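Local atomic coordinates of rhusiopathiae surface protein B (Erysipelothrix rhusiopathiae, PDB entry 3V10), a protein that probably binds collagen as a cell-wall-attached surface adhesin, this chain being the collagen-binding portion of a longer protein. Residues F45-F50 and F101-L106; N58-L63 and I151-T156; R64-M69 and K118-N123. All coordinates share one frame; numbering follows the deposited sequence.

Interaction 1 of 3, residues F45-F50 and F101-L106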
loop_
_atom_site.group_PDB
_atom_site.type_symbol
_atom_site.label_atom_id
_atom_site.label_comp_id
_atom_site.label_asym_id
_atom_site.label_seq_id
_atom_site.Cartn_x
_atom_site.Cartn_y
_atom_site.Cartn_z
ATOM N N PHE A 45 -10.045 -4.535 32.386
ATOM C CA PHE A 45 -8.755 -4.175 31.806
ATOM C C PHE A 45 -8.116 -3.091 32.651
ATOM O O PHE A 45 -8.780 -2.137 33.065
ATOM C CB PHE A 45 -8.930 -3.717 30.359
ATOM C CG PHE A 45 -9.367 -4.819 29.430
ATOM C CD1 PHE A 45 -8.635 -6.002 29.344
ATOM C CD2 PHE A 45 -10.495 -4.670 28.630
ATOM C CE1 PHE A 45 -9.025 -7.022 28.470
ATOM C CE2 PHE A 45 -10.890 -5.683 27.755
ATOM C CZ PHE A 45 -10.153 -6.860 27.675
ATOM N N LYS A 46 -6.824 -3.267 32.917
ATOM C CA LYS A 46 -6.050 -2.341 33.733
ATOM C C LYS A 46 -4.930 -1.725 32.909
ATOM O O LYS A 46 -4.412 -2.353 31.983
ATOM C CB LYS A 46 -5.411 -3.084 34.905
ATOM C CG LYS A 46 -6.363 -3.933 35.730
ATOM C CD LYS A 46 -7.325 -3.077 36.525
ATOM C CE LYS A 46 -8.177 -3.946 37.435
ATOM N NZ LYS A 46 -9.057 -3.142 38.320
ATOM N N PRO A 47 -4.527 -0.490 33.246
ATOM C CA PRO A 47 -3.446 0.155 32.498
ATOM C C PRO A 47 -2.241 -0.783 32.490
ATOM O O PRO A 47 -1.827 -1.271 33.539
ATOM C CB PRO A 47 -3.180 1.421 33.304
ATOM C CG PRO A 47 -4.519 1.739 33.881
ATOM C CD PRO A 47 -5.025 0.387 34.318
ATOM N N GLY A 48 -1.688 -1.045 31.311
ATOM C CA GLY A 48 -0.544 -1.932 31.229
ATOM C C GLY A 48 -0.886 -3.312 30.694
ATOM O O GLY A 48 -0.011 -4.003 30.169
ATOM N N ASP A 49 -2.142 -3.736 30.839
ATOM C CA ASP A 49 -2.537 -5.040 30.314
ATOM C C ASP A 49 -2.339 -4.926 28.809
ATOM O O ASP A 49 -2.405 -3.827 28.256
ATOM C CB ASP A 49 -4.003 -5.362 30.635
ATOM C CG ASP A 49 -4.244 -5.621 32.114
ATOM O OD1 ASP A 49 -3.263 -5.835 32.868
ATOM O OD2 ASP A 49 -5.425 -5.627 32.522
ATOM N N PHE A 50 -2.113 -6.051 28.147
ATOM C CA PHE A 50 -1.836 -6.035 26.715
ATOM C C PHE A 50 -2.111 -7.360 26.020
ATOM O O PHE A 50 -2.484 -8.348 26.643
ATOM C CB PHE A 50 -0.353 -5.737 26.519
ATOM C CG PHE A 50 0.545 -6.777 27.141
ATOM C CD1 PHE A 50 0.789 -6.776 28.511
ATOM C CD2 PHE A 50 1.092 -7.800 26.366
ATOM C CE1 PHE A 50 1.560 -7.778 29.105
ATOM C CE2 PHE A 50 1.863 -8.807 26.949
ATOM C CZ PHE A 50 2.098 -8.795 28.322
ATOM N N PHE A 101 -3.135 -1.206 27.092
ATOM C CA PHE A 101 -4.179 -0.351 27.638
ATOM C C PHE A 101 -3.530 0.799 28.405
ATOM O O PHE A 101 -2.578 0.592 29.152
ATOM C CB PHE A 101 -5.076 -1.162 28.580
ATOM C CG PHE A 101 -6.010 -2.105 27.870
ATOM C CD1 PHE A 101 -7.188 -1.635 27.301
ATOM C CD2 PHE A 101 -5.710 -3.461 27.770
ATOM C CE1 PHE A 101 -8.059 -2.499 26.643
ATOM C CE2 PHE A 101 -6.576 -4.336 27.110
ATOM C CZ PHE A 101 -7.754 -3.852 26.547
ATOM N N MET A 102 -4.049 2.008 28.219
ATOM C CA MET A 102 -3.511 3.181 28.897
ATOM C C MET A 102 -4.292 3.491 30.173
ATOM O O MET A 102 -5.332 2.889 30.438
ATOM C CB MET A 102 -3.529 4.393 27.956
ATOM C CG MET A 102 -2.567 4.288 26.771
ATOM S SD MET A 102 -0.801 4.312 27.229
ATOM C CE MET A 102 -0.420 2.591 27.241
ATOM N N GLU A 103 -3.775 4.438 30.950
ATOM C CA GLU A 103 -4.369 4.861 32.218
ATOM C C GLU A 103 -5.891 5.020 32.244
ATOM O O GLU A 103 -6.565 4.473 33.119
ATOM C CB GLU A 103 -3.735 6.187 32.655
ATOM C CG GLU A 103 -4.243 6.738 33.980
ATOM C CD GLU A 103 -3.865 5.862 35.157
ATOM O OE1 GLU A 103 -2.762 5.273 35.129
ATOM O OE2 GLU A 103 -4.662 5.777 36.113
ATOM N N ASP A 104 -6.434 5.764 31.289
ATOM C CA ASP A 104 -7.866 6.013 31.268
ATOM C C ASP A 104 -8.796 4.841 31.001
ATOM O O ASP A 104 -10.007 5.029 30.901
ATOM C CB ASP A 104 -8.177 7.147 30.300
ATOM C CG ASP A 104 -7.697 8.491 30.817
ATOM O OD1 ASP A 104 -8.218 8.946 31.857
ATOM O OD2 ASP A 104 -6.797 9.088 30.188
ATOM N N VAL A 105 -8.254 3.633 30.891
ATOM C CA VAL A 105 -9.124 2.489 30.674
ATOM C C VAL A 105 -9.892 2.266 31.971
ATOM O O VAL A 105 -10.927 1.603 31.996
ATOM C CB VAL A 105 -8.325 1.220 30.304
ATOM C CG1 VAL A 105 -7.508 0.752 31.488
ATOM C CG2 VAL A 105 -9.278 0.130 29.825
ATOM N N LEU A 106 -9.391 2.864 33.046
ATOM C CA LEU A 106 -10.007 2.739 34.363
ATOM C C LEU A 106 -11.292 3.558 34.491
ATOM O O LEU A 106 -11.942 3.554 35.537
ATOM C CB LEU A 106 -9.010 3.177 35.440
ATOM C CG LEU A 106 -7.727 2.351 35.542
ATOM C CD1 LEU A 106 -6.790 2.929 36.606
ATOM C CD2 LEU A 106 -8.101 0.917 35.882
#

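Interaction 2 of 3, residues N58-L63 and I151-T156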
loop_
_atom_site.group_PDB
_atom_site.type_symbol
_atom_site.label_atom_id
_atom_site.label_comp_id
_atom_site.label_asym_id
_atom_site.label_seq_id
_atom_site.Cartn_x
_atom_site.Cartn_y
_atom_site.Cartn_z
ATOM N N ASN A 58 7.017 -17.476 6.518
ATOM C CA ASN A 58 7.716 -18.744 6.370
ATOM C C ASN A 58 9.129 -18.354 5.967
ATOM O O ASN A 58 9.532 -17.221 6.214
ATOM C CB ASN A 58 7.050 -19.702 5.357
ATOM C CG ASN A 58 6.933 -19.135 3.963
ATOM O OD1 ASN A 58 7.780 -18.376 3.507
ATOM N ND2 ASN A 58 5.879 -19.542 3.256
ATOM N N ASP A 59 9.889 -19.253 5.360
ATOM C CA ASP A 59 11.261 -18.909 4.995
ATOM C C ASP A 59 11.438 -17.955 3.817
ATOM O O ASP A 59 12.514 -17.378 3.650
ATOM C CB ASP A 59 12.070 -20.188 4.751
ATOM C CG ASP A 59 12.601 -20.792 6.039
ATOM O OD1 ASP A 59 11.809 -20.950 6.992
ATOM O OD2 ASP A 59 13.810 -21.111 6.100
ATOM N N GLU A 60 10.398 -17.774 3.012
ATOM C CA GLU A 60 10.492 -16.886 1.852
ATOM C C GLU A 60 9.516 -15.710 1.875
ATOM O O GLU A 60 9.774 -14.671 1.266
ATOM C CB GLU A 60 10.276 -17.687 0.563
ATOM C CG GLU A 60 11.215 -18.874 0.409
ATOM C CD GLU A 60 11.021 -19.612 -0.901
ATOM O OE1 GLU A 60 9.860 -19.762 -1.344
ATOM O OE2 GLU A 60 12.033 -20.054 -1.482
ATOM N N VAL A 61 8.398 -15.871 2.573
ATOM C CA VAL A 61 7.384 -14.821 2.643
ATOM C C VAL A 61 7.075 -14.407 4.081
ATOM O O VAL A 61 6.755 -15.243 4.924
ATOM C CB VAL A 61 6.069 -15.286 1.969
ATOM C CG1 VAL A 61 5.030 -14.162 1.992
ATOM C CG2 VAL A 61 6.345 -15.721 0.551
ATOM N N SER A 62 7.179 -13.110 4.357
ATOM C CA SER A 62 6.894 -12.585 5.684
ATOM C C SER A 62 5.978 -11.375 5.584
ATOM O O SER A 62 6.173 -10.509 4.734
ATOM C CB SER A 62 8.191 -12.179 6.404
ATOM O OG SER A 62 8.960 -13.316 6.771
ATOM N N LEU A 63 4.961 -11.337 6.436
ATOM C CA LEU A 63 4.046 -10.205 6.464
ATOM C C LEU A 63 4.523 -9.304 7.584
ATOM O O LEU A 63 4.960 -9.791 8.626
ATOM C CB LEU A 63 2.611 -10.657 6.741
ATOM C CG LEU A 63 1.795 -11.042 5.505
ATOM C CD1 LEU A 63 2.414 -12.263 4.847
ATOM C CD2 LEU A 63 0.355 -11.326 5.915
ATOM N N ILE A 151 -0.564 -16.770 -0.944
ATOM C CA ILE A 151 0.198 -15.741 -1.634
ATOM C C ILE A 151 0.936 -16.307 -2.833
ATOM O O ILE A 151 1.656 -17.296 -2.725
ATOM C CB ILE A 151 1.237 -15.089 -0.690
ATOM C CG1 ILE A 151 0.524 -14.354 0.449
ATOM C CG2 ILE A 151 2.129 -14.126 -1.477
ATOM C CD1 ILE A 151 1.464 -13.832 1.516
ATOM N N SER A 152 0.754 -15.665 -3.977
ATOM C CA SER A 152 1.407 -16.105 -5.195
ATOM C C SER A 152 2.863 -15.670 -5.248
ATOM O O SER A 152 3.187 -14.501 -5.034
ATOM C CB SER A 152 0.683 -15.550 -6.419
ATOM O OG SER A 152 1.454 -15.772 -7.587
ATOM N N GLN A 153 3.735 -16.630 -5.531
ATOM C CA GLN A 153 5.157 -16.370 -5.666
ATOM C C GLN A 153 5.457 -16.641 -7.129
ATOM O O GLN A 153 5.780 -17.764 -7.506
ATOM C CB GLN A 153 5.965 -17.314 -4.783
ATOM C CG GLN A 153 5.829 -17.041 -3.303
ATOM C CD GLN A 153 6.557 -18.069 -2.469
ATOM O OE1 GLN A 153 6.074 -19.186 -2.280
ATOM N NE2 GLN A 153 7.737 -17.705 -1.977
ATOM N N PRO A 154 5.346 -15.608 -7.975
ATOM C CA PRO A 154 5.600 -15.746 -9.411
ATOM C C PRO A 154 7.003 -16.219 -9.760
ATOM O O PRO A 154 7.984 -15.814 -9.139
ATOM C CB PRO A 154 5.311 -14.345 -9.945
ATOM C CG PRO A 154 5.746 -13.470 -8.805
ATOM C CD PRO A 154 5.144 -14.192 -7.616
ATOM N N GLY A 155 7.087 -17.092 -10.755
ATOM C CA GLY A 155 8.376 -17.592 -11.182
ATOM C C GLY A 155 9.043 -16.547 -12.048
ATOM O O GLY A 155 8.388 -15.609 -12.507
ATOM N N THR A 156 10.344 -16.697 -12.258
ATOM C CA THR A 156 11.108 -15.768 -13.080
ATOM C C THR A 156 11.527 -16.476 -14.368
ATOM O O THR A 156 12.317 -17.418 -14.336
ATOM C CB THR A 156 12.370 -15.284 -12.339
ATOM O OG1 THR A 156 11.989 -14.627 -11.121
ATOM C CG2 THR A 156 13.163 -14.324 -13.213
HETATM O O HOH W 1 6.577 -20.438 0.296
#

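Interaction 3 of 3, residues R64-M69 and K118-N123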
loop_
_atom_site.group_PDB
_atom_site.type_symbol
_atom_site.label_atom_id
_atom_site.label_comp_id
_atom_site.label_asym_id
_atom_site.label_seq_id
_atom_site.Cartn_x
_atom_site.Cartn_y
_atom_site.Cartn_z
ATOM N N ARG A 64 4.455 -7.997 7.364
ATOM C CA ARG A 64 4.899 -7.043 8.373
ATOM C C ARG A 64 4.097 -5.750 8.289
ATOM O O ARG A 64 3.396 -5.496 7.303
ATOM C CB ARG A 64 6.389 -6.736 8.191
ATOM C CG ARG A 64 6.729 -5.949 6.929
ATOM C CD ARG A 64 8.177 -5.482 6.955
ATOM N NE ARG A 64 8.454 -4.466 5.941
ATOM C CZ ARG A 64 8.401 -4.684 4.632
ATOM N NH1 ARG A 64 8.665 -3.706 3.782
ATOM N NH2 ARG A 64 8.086 -5.885 4.171
ATOM N N SER A 65 4.185 -4.944 9.339
ATOM C CA SER A 65 3.485 -3.667 9.362
ATOM C C SER A 65 4.153 -2.748 8.338
ATOM O O SER A 65 5.310 -2.958 7.975
ATOM C CB SER A 65 3.574 -3.047 10.765
ATOM O OG SER A 65 3.225 -1.673 10.748
ATOM N N LEU A 66 3.430 -1.746 7.854
ATOM C CA LEU A 66 4.002 -0.802 6.892
ATOM C C LEU A 66 4.839 0.240 7.626
ATOM O O LEU A 66 5.611 0.983 7.013
ATOM C CB LEU A 66 2.903 -0.063 6.127
ATOM C CG LEU A 66 2.182 -0.731 4.958
ATOM C CD1 LEU A 66 1.535 -2.036 5.400
ATOM C CD2 LEU A 66 1.131 0.244 4.425
ATOM N N ARG A 67 4.666 0.295 8.940
ATOM C CA ARG A 67 5.365 1.265 9.777
ATOM C C ARG A 67 6.787 0.858 10.162
ATOM O O ARG A 67 7.149 -0.320 10.117
ATOM C CB ARG A 67 4.557 1.515 11.057
ATOM C CG ARG A 67 3.079 1.848 10.846
ATOM C CD ARG A 67 2.893 3.102 10.004
ATOM N NE ARG A 67 3.581 4.259 10.571
ATOM C CZ ARG A 67 3.152 4.951 11.622
ATOM N NH1 ARG A 67 2.027 4.613 12.232
ATOM N NH2 ARG A 67 3.858 5.982 12.068
ATOM N N ALA A 68 7.595 1.848 10.533
ATOM C CA ALA A 68 8.964 1.588 10.972
ATOM C C ALA A 68 8.873 0.873 12.318
ATOM O O ALA A 68 7.894 1.048 13.048
ATOM C CB ALA A 68 9.723 2.898 11.134
ATOM N N MET A 69 9.885 0.076 12.654
ATOM C CA MET A 69 9.887 -0.639 13.934
ATOM C C MET A 69 9.812 0.394 15.061
ATOM O O MET A 69 10.472 1.433 15.004
ATOM C CB MET A 69 11.162 -1.500 14.063
ATOM C CG MET A 69 11.315 -2.288 15.386
ATOM S SD MET A 69 12.710 -3.501 15.388
ATOM C CE MET A 69 14.116 -2.440 15.738
ATOM N N LYS A 118 -3.063 -3.141 8.830
ATOM C CA LYS A 118 -2.641 -3.210 7.440
ATOM C C LYS A 118 -1.255 -3.828 7.400
ATOM O O LYS A 118 -0.403 -3.492 8.223
ATOM C CB LYS A 118 -2.608 -1.805 6.831
ATOM C CG LYS A 118 -3.937 -1.076 6.932
ATOM C CD LYS A 118 -5.051 -1.914 6.322
ATOM C CE LYS A 118 -6.410 -1.255 6.478
ATOM N NZ LYS A 118 -6.516 -0.010 5.667
ATOM N N SER A 119 -1.023 -4.729 6.451
ATOM C CA SER A 119 0.281 -5.371 6.348
ATOM C C SER A 119 0.781 -5.446 4.914
ATOM O O SER A 119 0.009 -5.325 3.963
ATOM C CB SER A 119 0.227 -6.786 6.939
ATOM O OG SER A 119 -0.554 -7.648 6.131
ATOM N N VAL A 120 2.086 -5.630 4.774
ATOM C CA VAL A 120 2.721 -5.749 3.471
ATOM C C VAL A 120 3.589 -6.996 3.529
ATOM O O VAL A 120 4.080 -7.366 4.601
ATOM C CB VAL A 120 3.605 -4.507 3.161
ATOM C CG1 VAL A 120 4.604 -4.275 4.292
ATOM C CG2 VAL A 120 4.338 -4.701 1.850
ATOM N N TYR A 121 3.765 -7.673 2.400
ATOM C CA TYR A 121 4.598 -8.865 2.410
ATOM C C TYR A 121 5.791 -8.780 1.479
ATOM O O TYR A 121 5.747 -8.124 0.438
ATOM C CB TYR A 121 3.787 -10.127 2.071
ATOM C CG TYR A 121 3.313 -10.245 0.639
ATOM C CD1 TYR A 121 2.050 -9.796 0.264
ATOM C CD2 TYR A 121 4.116 -10.841 -0.335
ATOM C CE1 TYR A 121 1.588 -9.941 -1.041
ATOM C CE2 TYR A 121 3.666 -10.991 -1.649
ATOM C CZ TYR A 121 2.398 -10.542 -1.990
ATOM O OH TYR A 121 1.914 -10.726 -3.265
ATOM N N ASP A 122 6.869 -9.433 1.899
ATOM C CA ASP A 122 8.091 -9.511 1.120
ATOM C C ASP A 122 8.131 -10.953 0.644
ATOM O O ASP A 122 7.625 -11.843 1.319
ATOM C CB ASP A 122 9.325 -9.229 1.984
ATOM C CG ASP A 122 9.408 -7.785 2.437
ATOM O OD1 ASP A 122 9.207 -6.879 1.597
ATOM O OD2 ASP A 122 9.690 -7.557 3.633
ATOM N N ASN A 123 8.720 -11.182 -0.521
ATOM C CA ASN A 123 8.820 -12.531 -1.072
ATOM C C ASN A 123 10.207 -12.683 -1.676
ATOM O O ASN A 123 10.539 -12.023 -2.655
ATOM C CB ASN A 123 7.725 -12.740 -2.125
ATOM C CG ASN A 123 8.039 -13.874 -3.086
ATOM O OD1 ASN A 123 8.555 -14.923 -2.698
ATOM N ND2 ASN A 123 7.704 -13.668 -4.355
HETATM O O HOH W 2 0.768 -1.385 9.517
#

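Interaction 1 of 3, residues F45-F50 and F101-L106
G48 N donates to F101 O (2.9 Å) and F101 N donates back to D49 O (3.0 Å), so two backbone bonds fix the K46-D49 turn against the end of strand 96-101. The bond to D49 O is the straighter, with 173° at its hydrogen. The turn is type II, closed by D49 N on K46 O, and G48 holds the third position, where a CB would press on the carbonyl oxygen of P47. D49 braces it from within: its OD2 accepts from K46 N (2.8 Å), which lies above the carboxylate plane, while OD1 accepts from the backbone N of K2. Past F101 the chain winds into the 3-10 segment 103-106. Both segments belong to loops of the immunoglobulin-like N-terminal domain, one leading into strand 50-54 and the other joining strand 96-101 to strand 112-123, and they meet far from the middle of the chain. Beside the turn, the rings of F45 and F101 form an offset stack, centroids 4.3 Å apart and planes only 16° from parallel. F101 CZ sits over the centre of the F45 ring, whereas F45 CG lies toward the rim of the F101 ring. With CG anti to the carbonyl carbon (chi1 -67°) the F45 ring is laid over F101; CB, placed by the backbone, stands 3.8 Å above the centroid of the F101 ring, a CH-pi contact. The F101 edge meets D49 O. Y4 packs edge-to-face with F45, and F99 does so with F101, extending the aromatic cluster. V105 packs against F45, CG2 to F45 CB at 3.9 Å, with CG1 lodged by F45 O and the ring of P47. Farther out, L106 crosses P47 at about a right angle, its CD2 tight on P47 CD (3.5 Å), while P47 CG rests on E103 O.

Interaction 2 of 3, residues N58-L63 and I151-T156
V61 and I151 reach toward each other tip to tip, V61 CG1 meeting I151 CD1 at 3.6 Å. L63 comes in alongside, sliding past I151 in the opposite direction, and lays CD1 3.8 Å from that same I151 CD1, so one methyl group serves two partners. The other branch of V61, CG2, lies 3.5 Å from Q153 NE2. This division follows from a V61 torsion that puts CG1 anti to the backbone N (chi1 -178°) and turns CG2 toward the glutamine. Q153 is extended beyond CG and crosses E60 at about a right angle; its NE2 donates to E60 OE1 (3.0 Å). The carboxylate and amide planes stand 81° apart, and the donor approaches OE1 from above the carboxylate plane. Strand 61-63 belongs to the large sheet of the immunoglobulin-like domain and strand 151-153 to a small sheet with strands 20-21 and 131-134. Their axes pass 10.1 Å apart at 142°, a face-to-face sandwich contact in which side chains fill the gap. Outside this layer, E60 OE1 has its strongest partner, a salt bridge with K131 NZ, and Q153 NE2 also donates to N123 OD1. The lysine would be expected to stabilise E60 in its charged form. Water 1 donates to Q153 OE1 (2.9 Å) and receives a weak bond from N58 ND2, linking the amides of the two segments. N58 in turn shapes the chain leading to V61: its OD1 accepts from E60 N and V61 N, each at 2.7 Å and from opposite faces of the amide plane, an Asx turn extended to an Asx motif. A133 touches V61 and Q153 from strand 131-134, and Y121 covers L63 and I151 from strand 112-123.

Interaction 3 of 3, residues R64-M69 and K118-N123
R64 and V120 run side by side and point the same way, R64 CG lying 3.8 Å from V120 CG1. Both first torsions place a gamma carbon between the backbone N and the carbonyl carbon (chi1 69° for R64, 54° for V120 CG1). The R64 chain, extended from CG to NE, runs on beside the valine, and its guanidinium presents one face to V120 CG1, which lies against the centre of that face. Beyond it comes D122, whose carboxylate plane is 20° from that of the guanidinium; the pair forms a salt bridge, but its modelled separation is too short to trust. The backbone beneath is an antiparallel hydrogen-bonded pair of the immunoglobulin-like domain's large sheet, R64 N to V120 O and V120 N to R64 O, both 2.9 Å. L66, past the paired residues, folds back to set CD1 against S119 C (3.5 Å) and V120 CB (3.9 Å). S65 OG accepts from R67 N (3.0 Å), forming an ST turn. Water 2 bridges the two segments here, accepting from L66 N and donating to K118 O (2.7 Å). S119 OG hydrogen-bonds to I28 O, on strand 28-35, and K118 NZ to N307 O and F309 O, just ahead of strand 311-315.

Overall arrangement
Interactions 2 and 3 are neighbours, their centres about 14 Å apart, and share strand 61-65, which pairs with strand 112-123. They touch directly: S62 O probably hydrogen-bonds to D122 N (3.1 Å), V61 CG1 packs against D122 O (3.5 Å), and I151 CG2 packs on Y121 CE2 (3.5 Å). Interaction 3 is nested in the chain loop that interaction 2 closes. Interaction 1 stands apart at the far end of the domain, centres about 38 Å from interaction 2 and about 27 Å from interaction 3. Strand 311-315, from the chain's C-terminal end, pairs with strands 71-77 and 112-123, consistent with the latch of the Collagen Hug model.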